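Local atomic coordinates of type I site-specific restriction-modification system, R (Restriction) subunit (Vibrio vulnificus, PDB entry 3H1T), a protein that probably acts as the ATP-binding, DNA-binding motor and restriction (R) subunit of a type I restriction-modification system, this chain being a fragment that includes its helicase-like domains. Residues A[453-458]-A[502-507]; A[521-526]-A[531-536]; A[535-540]-A[550-555]. All blocks are in the same frame, centred on the assembly; numbering follows the deposited sequence.

Interaction 1 (A[453-458]-A[502-507])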
loop_
_atom_site.group_PDB
_atom_site.type_symbol
_atom_site.label_atom_id
_atom_site.label_comp_id
_atom_site.label_asym_id
_atom_site.label_seq_id
_atom_site.Cartn_x
_atom_site.Cartn_y
_atom_site.Cartn_z
ATOM N N ASP A 453 28.634 11.331 3.111
ATOM C CA ASP A 453 29.542 11.711 4.200
ATOM C C ASP A 453 29.860 13.198 4.200
ATOM O O ASP A 453 30.008 13.803 5.249
ATOM C CB ASP A 453 30.857 10.930 4.112
ATOM C CG ASP A 453 31.871 11.351 5.187
ATOM O OD1 ASP A 453 31.683 11.022 6.389
ATOM O OD2 ASP A 453 32.858 12.025 4.817
ATOM N N GLU A 454 29.981 13.785 3.019
ATOM C CA GLU A 454 30.278 15.203 2.931
ATOM C C GLU A 454 29.031 15.973 3.318
ATOM O O GLU A 454 29.118 17.016 3.963
ATOM C CB GLU A 454 30.732 15.549 1.512
ATOM C CG GLU A 454 31.710 14.517 0.960
ATOM C CD GLU A 454 32.635 15.060 -0.120
ATOM O OE1 GLU A 454 32.146 15.408 -1.217
ATOM O OE2 GLU A 454 33.860 15.138 0.135
HETATM N N MSE A 455 27.871 15.440 2.937
HETATM C CA MSE A 455 26.583 16.065 3.256
HETATM C C MSE A 455 26.393 16.048 4.770
HETATM O O MSE A 455 25.989 17.041 5.371
HETATM C CB MSE A 455 25.430 15.310 2.569
HETATM C CG MSE A 455 24.039 15.864 2.887
HETATM SE SE MSE A 455 23.683 17.660 2.215
HETATM C CE MSE A 455 23.498 17.226 0.352
ATOM N N ARG A 456 26.705 14.913 5.385
ATOM C CA ARG A 456 26.587 14.754 6.828
ATOM C C ARG A 456 27.461 15.751 7.581
ATOM O O ARG A 456 26.990 16.407 8.504
ATOM C CB ARG A 456 26.980 13.335 7.263
ATOM C CG ARG A 456 27.078 13.175 8.782
ATOM C CD ARG A 456 27.802 11.892 9.199
ATOM N NE ARG A 456 29.221 11.912 8.858
ATOM C CZ ARG A 456 30.157 12.556 9.552
ATOM N NH1 ARG A 456 29.836 13.248 10.641
ATOM N NH2 ARG A 456 31.423 12.516 9.147
ATOM N N ARG A 457 28.728 15.858 7.177
ATOM C CA ARG A 457 29.672 16.765 7.826
ATOM C C ARG A 457 29.238 18.209 7.693
ATOM O O ARG A 457 29.278 18.967 8.664
ATOM C CB ARG A 457 31.071 16.614 7.232
ATOM C CG ARG A 457 32.115 17.539 7.866
ATOM C CD ARG A 457 33.522 17.300 7.322
ATOM N NE ARG A 457 33.893 15.889 7.381
ATOM C CZ ARG A 457 33.827 15.061 6.340
ATOM N NH1 ARG A 457 33.413 15.509 5.164
ATOM N NH2 ARG A 457 34.165 13.788 6.475
ATOM N N ALA A 458 28.823 18.593 6.490
ATOM C CA ALA A 458 28.380 19.960 6.266
ATOM C C ALA A 458 27.191 20.293 7.152
ATOM O O ALA A 458 27.201 21.266 7.896
ATOM C CB ALA A 458 28.007 20.153 4.815
ATOM N N ILE A 502 18.623 13.802 11.120
ATOM C CA ILE A 502 18.933 13.689 9.705
ATOM C C ILE A 502 19.795 12.486 9.384
ATOM O O ILE A 502 20.847 12.304 9.988
ATOM C CB ILE A 502 19.778 14.875 9.183
ATOM C CG1 ILE A 502 19.382 16.182 9.876
ATOM C CG2 ILE A 502 19.642 14.949 7.675
ATOM C CD1 ILE A 502 18.050 16.646 9.533
ATOM N N LEU A 503 19.368 11.676 8.429
ATOM C CA LEU A 503 20.163 10.540 7.999
ATOM C C LEU A 503 20.532 10.816 6.544
ATOM O O LEU A 503 19.692 11.273 5.766
ATOM C CB LEU A 503 19.370 9.226 8.049
ATOM C CG LEU A 503 18.941 8.530 9.347
ATOM C CD1 LEU A 503 18.309 7.176 8.989
ATOM C CD2 LEU A 503 20.143 8.322 10.244
ATOM N N THR A 504 21.782 10.577 6.176
ATOM C CA THR A 504 22.186 10.764 4.795
ATOM C C THR A 504 22.488 9.353 4.305
ATOM O O THR A 504 22.944 8.496 5.074
ATOM C CB THR A 504 23.442 11.640 4.663
ATOM O OG1 THR A 504 24.548 10.983 5.283
ATOM C CG2 THR A 504 23.224 12.976 5.343
ATOM N N THR A 505 22.211 9.107 3.036
ATOM C CA THR A 505 22.449 7.810 2.453
ATOM C C THR A 505 22.544 8.036 0.948
ATOM O O THR A 505 22.528 9.172 0.483
ATOM C CB THR A 505 21.258 6.883 2.753
ATOM O OG1 THR A 505 21.550 5.559 2.315
ATOM C CG2 THR A 505 20.027 7.390 2.033
ATOM N N SER A 506 22.672 6.958 0.196
ATOM C CA SER A 506 22.719 7.072 -1.246
ATOM C C SER A 506 21.668 6.108 -1.816
ATOM O O SER A 506 20.636 6.540 -2.365
ATOM C CB SER A 506 24.126 6.747 -1.765
ATOM O OG SER A 506 24.699 5.656 -1.069
ATOM N N GLN A 507 21.909 4.810 -1.631
ATOM C CA GLN A 507 21.017 3.772 -2.127
ATOM C C GLN A 507 20.331 2.939 -1.029
ATOM O O GLN A 507 19.115 2.754 -1.064
ATOM C CB GLN A 507 21.794 2.845 -3.060
ATOM C CG GLN A 507 20.905 2.006 -3.956
ATOM C CD GLN A 507 20.166 2.844 -4.998
ATOM O OE1 GLN A 507 20.694 3.841 -5.492
ATOM N NE2 GLN A 507 18.948 2.428 -5.348
#

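Interaction 2 (A[521-526]-A[531-536])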
loop_
_atom_site.group_PDB
_atom_site.type_symbol
_atom_site.label_atom_id
_atom_site.label_comp_id
_atom_site.label_asym_id
_atom_site.label_seq_id
_atom_site.Cartn_x
_atom_site.Cartn_y
_atom_site.Cartn_z
ATOM N N VAL A 521 11.655 14.417 3.180
ATOM C CA VAL A 521 12.321 13.497 2.271
ATOM C C VAL A 521 13.100 14.394 1.317
ATOM O O VAL A 521 12.512 15.158 0.552
ATOM C CB VAL A 521 11.293 12.624 1.501
ATOM C CG1 VAL A 521 11.986 11.903 0.345
ATOM C CG2 VAL A 521 10.669 11.582 2.439
ATOM N N VAL A 522 14.425 14.306 1.359
ATOM C CA VAL A 522 15.270 15.169 0.542
ATOM C C VAL A 522 16.038 14.539 -0.632
ATOM O O VAL A 522 16.777 13.569 -0.464
ATOM C CB VAL A 522 16.279 15.898 1.460
ATOM C CG1 VAL A 522 17.021 16.966 0.685
ATOM C CG2 VAL A 522 15.536 16.516 2.650
ATOM N N LEU A 523 15.889 15.131 -1.809
ATOM C CA LEU A 523 16.540 14.639 -3.025
ATOM C C LEU A 523 17.820 15.388 -3.435
ATOM O O LEU A 523 17.774 16.557 -3.817
ATOM C CB LEU A 523 15.546 14.698 -4.190
ATOM C CG LEU A 523 14.300 13.825 -4.150
ATOM C CD1 LEU A 523 13.450 14.097 -5.385
ATOM C CD2 LEU A 523 14.707 12.369 -4.117
ATOM N N ALA A 524 18.956 14.708 -3.366
ATOM C CA ALA A 524 20.222 15.325 -3.748
ATOM C C ALA A 524 20.972 14.342 -4.612
ATOM O O ALA A 524 22.181 14.200 -4.509
ATOM C CB ALA A 524 21.045 15.668 -2.520
ATOM N N ARG A 525 20.236 13.673 -5.482
ATOM C CA ARG A 525 20.832 12.676 -6.340
ATOM C C ARG A 525 20.078 12.512 -7.639
ATOM O O ARG A 525 18.954 12.979 -7.791
ATOM C CB ARG A 525 20.838 11.332 -5.620
ATOM C CG ARG A 525 19.455 10.730 -5.510
ATOM C CD ARG A 525 19.505 9.434 -4.775
ATOM N NE ARG A 525 20.622 8.636 -5.251
ATOM C CZ ARG A 525 20.541 7.347 -5.535
ATOM N NH1 ARG A 525 19.387 6.713 -5.390
ATOM N NH2 ARG A 525 21.610 6.695 -5.959
ATOM N N VAL A 526 20.724 11.819 -8.564
ATOM C CA VAL A 526 20.146 11.524 -9.850
ATOM C C VAL A 526 19.317 10.271 -9.649
ATOM O O VAL A 526 19.855 9.215 -9.314
ATOM C CB VAL A 526 21.239 11.211 -10.917
ATOM C CG1 VAL A 526 20.589 10.766 -12.221
ATOM C CG2 VAL A 526 22.111 12.431 -11.148
ATOM N N SER A 531 10.700 3.401 -10.365
ATOM C CA SER A 531 10.585 2.540 -9.187
ATOM C C SER A 531 11.367 3.126 -8.022
ATOM O O SER A 531 10.883 3.147 -6.896
ATOM C CB SER A 531 11.091 1.122 -9.485
ATOM O OG SER A 531 10.195 0.430 -10.351
ATOM N N GLU A 532 12.570 3.623 -8.305
ATOM C CA GLU A 532 13.420 4.218 -7.274
ATOM C C GLU A 532 12.802 5.496 -6.753
ATOM O O GLU A 532 12.824 5.746 -5.564
ATOM C CB GLU A 532 14.828 4.522 -7.810
ATOM C CG GLU A 532 15.713 5.284 -6.815
ATOM C CD GLU A 532 17.193 5.314 -7.192
ATOM O OE1 GLU A 532 17.586 6.049 -8.127
ATOM O OE2 GLU A 532 17.971 4.591 -6.542
ATOM N N PHE A 533 12.248 6.302 -7.646
ATOM C CA PHE A 533 11.632 7.548 -7.231
ATOM C C PHE A 533 10.512 7.293 -6.218
ATOM O O PHE A 533 10.457 7.915 -5.158
ATOM C CB PHE A 533 11.064 8.300 -8.440
ATOM C CG PHE A 533 10.431 9.612 -8.085
ATOM C CD1 PHE A 533 11.212 10.749 -7.890
ATOM C CD2 PHE A 533 9.046 9.709 -7.931
ATOM C CE1 PHE A 533 10.615 11.979 -7.543
ATOM C CE2 PHE A 533 8.439 10.922 -7.590
ATOM C CZ PHE A 533 9.226 12.064 -7.394
ATOM N N LYS A 534 9.621 6.372 -6.565
ATOM C CA LYS A 534 8.495 6.038 -5.703
ATOM C C LYS A 534 8.902 5.422 -4.371
ATOM O O LYS A 534 8.180 5.544 -3.382
ATOM C CB LYS A 534 7.531 5.101 -6.427
ATOM C CG LYS A 534 6.802 5.769 -7.589
ATOM C CD LYS A 534 5.491 5.073 -7.920
ATOM C CE LYS A 534 4.913 5.559 -9.261
ATOM N NZ LYS A 534 4.505 7.003 -9.298
ATOM N N GLN A 535 10.043 4.743 -4.350
ATOM C CA GLN A 535 10.547 4.142 -3.127
ATOM C C GLN A 535 11.041 5.270 -2.229
ATOM O O GLN A 535 10.841 5.248 -1.013
ATOM C CB GLN A 535 11.703 3.185 -3.424
ATOM C CG GLN A 535 11.287 1.835 -3.982
ATOM C CD GLN A 535 12.482 0.981 -4.360
ATOM O OE1 GLN A 535 12.338 -0.119 -4.895
ATOM N NE2 GLN A 535 13.678 1.484 -4.076
ATOM N N ILE A 536 11.683 6.261 -2.837
ATOM C CA ILE A 536 12.202 7.389 -2.091
ATOM C C ILE A 536 11.033 8.139 -1.480
ATOM O O ILE A 536 10.987 8.346 -0.260
ATOM C CB ILE A 536 13.053 8.308 -2.999
ATOM C CG1 ILE A 536 14.391 7.620 -3.307
ATOM C CG2 ILE A 536 13.307 9.638 -2.325
ATOM C CD1 ILE A 536 15.240 8.337 -4.329
#

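Interaction 3 (A[535-540]-A[550-555])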
loop_
_atom_site.group_PDB
_atom_site.type_symbol
_atom_site.label_atom_id
_atom_site.label_comp_id
_atom_site.label_asym_id
_atom_site.label_seq_id
_atom_site.Cartn_x
_atom_site.Cartn_y
_atom_site.Cartn_z
ATOM N N GLN A 535 10.043 4.743 -4.350
ATOM C CA GLN A 535 10.547 4.142 -3.127
ATOM C C GLN A 535 11.041 5.270 -2.229
ATOM O O GLN A 535 10.841 5.248 -1.013
ATOM C CB GLN A 535 11.703 3.185 -3.424
ATOM C CG GLN A 535 11.287 1.835 -3.982
ATOM C CD GLN A 535 12.482 0.981 -4.360
ATOM O OE1 GLN A 535 12.338 -0.119 -4.895
ATOM N NE2 GLN A 535 13.678 1.484 -4.076
ATOM N N ILE A 536 11.683 6.261 -2.837
ATOM C CA ILE A 536 12.202 7.389 -2.091
ATOM C C ILE A 536 11.033 8.139 -1.480
ATOM O O ILE A 536 10.987 8.346 -0.260
ATOM C CB ILE A 536 13.053 8.308 -2.999
ATOM C CG1 ILE A 536 14.391 7.620 -3.307
ATOM C CG2 ILE A 536 13.307 9.638 -2.325
ATOM C CD1 ILE A 536 15.240 8.337 -4.329
ATOM N N VAL A 537 10.067 8.504 -2.319
ATOM C CA VAL A 537 8.881 9.223 -1.857
ATOM C C VAL A 537 8.087 8.434 -0.801
ATOM O O VAL A 537 7.466 9.014 0.091
ATOM C CB VAL A 537 7.966 9.582 -3.067
ATOM C CG1 VAL A 537 6.672 10.211 -2.602
ATOM C CG2 VAL A 537 8.694 10.556 -3.973
ATOM N N GLY A 538 8.138 7.106 -0.892
ATOM C CA GLY A 538 7.440 6.266 0.059
ATOM C C GLY A 538 8.100 6.210 1.426
ATOM O O GLY A 538 7.630 5.501 2.319
ATOM N N ARG A 539 9.197 6.934 1.602
ATOM C CA ARG A 539 9.861 6.938 2.893
ATOM C C ARG A 539 9.058 7.783 3.863
ATOM O O ARG A 539 9.145 7.612 5.085
ATOM C CB ARG A 539 11.273 7.526 2.804
ATOM C CG ARG A 539 12.310 6.636 2.143
ATOM C CD ARG A 539 12.164 5.199 2.604
ATOM N NE ARG A 539 11.408 4.419 1.628
ATOM C CZ ARG A 539 10.911 3.207 1.850
ATOM N NH1 ARG A 539 11.080 2.618 3.023
ATOM N NH2 ARG A 539 10.243 2.580 0.892
ATOM N N GLY A 540 8.278 8.707 3.318
ATOM C CA GLY A 540 7.501 9.576 4.177
ATOM C C GLY A 540 5.992 9.464 4.155
ATOM O O GLY A 540 5.338 10.195 4.886
ATOM N N LEU A 550 1.298 13.656 10.196
ATOM C CA LEU A 550 0.121 13.655 9.324
ATOM C C LEU A 550 0.409 13.898 7.845
ATOM O O LEU A 550 -0.382 13.504 6.990
ATOM C CB LEU A 550 -0.901 14.681 9.815
ATOM C CG LEU A 550 -1.485 14.320 11.178
ATOM C CD1 LEU A 550 -2.384 15.432 11.701
ATOM C CD2 LEU A 550 -2.242 13.018 11.041
ATOM N N TRP A 551 1.522 14.557 7.545
ATOM C CA TRP A 551 1.913 14.824 6.161
ATOM C C TRP A 551 3.417 15.031 6.118
ATOM O O TRP A 551 4.061 15.071 7.162
ATOM C CB TRP A 551 1.189 16.070 5.618
ATOM C CG TRP A 551 1.407 17.301 6.438
ATOM C CD1 TRP A 551 0.761 17.643 7.593
ATOM C CD2 TRP A 551 2.384 18.323 6.209
ATOM N NE1 TRP A 551 1.277 18.814 8.100
ATOM C CE2 TRP A 551 2.279 19.249 7.273
ATOM C CE3 TRP A 551 3.343 18.545 5.214
ATOM C CZ2 TRP A 551 3.098 20.384 7.366
ATOM C CZ3 TRP A 551 4.158 19.676 5.306
ATOM C CH2 TRP A 551 4.030 20.577 6.379
ATOM N N PHE A 552 3.982 15.148 4.921
ATOM C CA PHE A 552 5.420 15.359 4.812
ATOM C C PHE A 552 5.850 16.229 3.637
ATOM O O PHE A 552 5.059 16.508 2.735
ATOM C CB PHE A 552 6.152 14.017 4.729
ATOM C CG PHE A 552 5.905 13.263 3.462
ATOM C CD1 PHE A 552 4.670 12.642 3.221
ATOM C CD2 PHE A 552 6.914 13.140 2.513
ATOM C CE1 PHE A 552 4.455 11.905 2.049
ATOM C CE2 PHE A 552 6.708 12.408 1.340
ATOM C CZ PHE A 552 5.481 11.789 1.105
ATOM N N ASN A 553 7.113 16.652 3.663
ATOM C CA ASN A 553 7.706 17.492 2.623
ATOM C C ASN A 553 8.687 16.727 1.763
ATOM O O ASN A 553 9.384 15.845 2.242
ATOM C CB ASN A 553 8.495 18.664 3.240
ATOM C CG ASN A 553 7.688 19.491 4.177
ATOM O OD1 ASN A 553 6.825 20.256 3.752
ATOM N ND2 ASN A 553 7.946 19.344 5.467
ATOM N N ILE A 554 8.732 17.084 0.490
ATOM C CA ILE A 554 9.688 16.513 -0.434
ATOM C C ILE A 554 10.464 17.709 -0.969
ATOM O O ILE A 554 9.948 18.479 -1.778
ATOM C CB ILE A 554 9.013 15.795 -1.607
ATOM C CG1 ILE A 554 8.322 14.510 -1.124
ATOM C CG2 ILE A 554 10.046 15.456 -2.661
ATOM C CD1 ILE A 554 7.559 13.776 -2.260
ATOM N N ILE A 555 11.674 17.905 -0.455
ATOM C CA ILE A 555 12.528 18.996 -0.901
ATOM C C ILE A 555 13.383 18.422 -2.040
ATOM O O ILE A 555 14.146 17.472 -1.841
ATOM C CB ILE A 555 13.429 19.508 0.246
ATOM C CG1 ILE A 555 12.596 20.122 1.375
ATOM C CG2 ILE A 555 14.345 20.583 -0.266
ATOM C CD1 ILE A 555 11.853 19.124 2.241
#

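Interaction 1 (A[453-458]-A[502-507])
Thr504 carries the strand side of this contact alone, with its two branches set against consecutive residues of the helix, Met455 (built as selenomethionine) and Arg456. The methyl does the packing: Thr504 CG2 lies 3.9 Å from Met455 CG, the two side chains crossing at a slant, and 4.0 Å from the backbone N of Arg456. The hydroxyl branch is turned the other way. With chi1 at 64°, OG1 sits between its own backbone N and carbonyl carbon; it passes 3.9 Å from Arg456 CB and hydrogen-bonds to the carbonyl oxygen of Ala452, in the same helix just before residues 453-458. A buried hydroxyl is thus satisfied while its methyl packs on the helix beside it. Met455, bent at chi2 and chi3, carries its selenium end away from the threonine but stays buried against Cys446 of strand 441-446. The looser side is that of Arg456, whose chain turns outward. There Asp453 takes two arginines of its own helix: Arg456 NH2 reaches OD1 of Asp453 at 3.1 Å in a nearly straight bond (165°), and Arg457 NH2 reaches OD2 of Asp453 at 2.8 Å along a more bent path. The charged ends link one turn of the helix surface and stand clear of strand 502-505. Helix 449-462 packs here against the sheet of the second helicase-like domain: Arg456 also touches Val474 of edge strand 474-476, and strand 502-505 runs between that strand and strand 441-446.

Interaction 2 (A[521-526]-A[531-536])
Ile536 pushes its CG2 methyl into the notch between Val521 and Leu523, two residues whose side chains leave the same side of the strand. The fit is close on both walls: Ile536 CG2 is 3.7 Å from Val521 CG1 and 3.6 Å from Leu523 CD2. With CG2 anti to its backbone N, the isoleucine sends this branch toward the notch, while its CD1 stands 4.1 Å from Leu523 CD2. The interlocking works in reverse as well. Leu523 is a forked bump that enters the groove between Phe533 and Ile536, one helical turn apart: CD2 takes the isoleucine, and CD1 comes obliquely to the phenylalanine ring, 4.1 Å from Phe533 CE1, the two side chains lying nearly perpendicular. Further along, shape gives way to charge. Arg525 and Glu532 stretch toward each other from opposite sides, and Arg525 NH1 meets Glu532 OE2 at 2.8 Å, near the guanidinium plane at its edge. This is a salt bridge, but its hydrogen bond is weak, the N-H pointing off line (134°); the guanidinium and carboxylate planes stand 61° apart. Gln507, itself poorly ordered, probably bonds to both: NE2 to Glu532 OE2 and OE1 to Arg525 NH2. The axes of strand residues 521-524 and helix residues 531-536 approach to 10.6 Å and run roughly antiparallel, as in a beta-alpha-beta unit; here that unit belongs to the second RecA-like domain of a superfamily 2 helicase core.

Interaction 3 (A[535-540]-A[550-555])
The end of helix 530-537 and the turn after it carry the first part, Q-x-x-G-R, of the QxxGRxxR signature of helicase motif VI, and here Val537 and Gly540 meet Phe552 and Ile554 of the next strand. Gly540 covers one face of the Phe552 ring, its carbonyl group tilted down toward it: Gly540 CA stands 4.0 Å from the ring centroid and only 9° off the normal, a CH-pi contact. Gly540 O also lies over this face, 3.0 Å from Phe552 CD1, a tight approach of an oxygen to the ring; the same oxygen accepts a hydrogen bond from Lys549. Having no side chain, the glycine can bring its backbone this close. Val537 supplies the apolar remainder: its CG1 touches Ile554 CD1 at 3.7 Å, the side chains crossing nearly at right angles, and lies 4.2 Å from Phe552 CZ. A type I turn from Val537 to Gly540 links the two touching residues. Within it, Arg539 folds back so that NE donates to Gln535 O at 2.8 Å, almost straight (169°). Strand 552-556 runs between strands 518-524 and 374-381, bonded through its backbone to Val521 and Arg375, while Phe552 also packs on Val521.

How the interactions relate
All three contacts lie on the sheet of the second helicase-like domain. Interaction 1 closes before interaction 2 opens, and interaction 3 begins on the residues where interaction 2 ends, Gln535 and Ile536 of helix 530-537. Interactions 2 and 3 are the closest pair, centres about 9 Å apart, on neighbouring strands 518-524 and 552-556. Interaction 1, on helix 449-462, is centred about 14 Å from interaction 2 and about 17 Å from interaction 3. Strand 441-446 separates strands 502-505 and 518-524, yet Gln507, though poorly ordered, probably bonds to interaction 2. The loops after those strands meet at helix 530-537, in whose last turn motif VI begins; in superfamily 2 helicases it generally faces the interdomain nucleotide cleft.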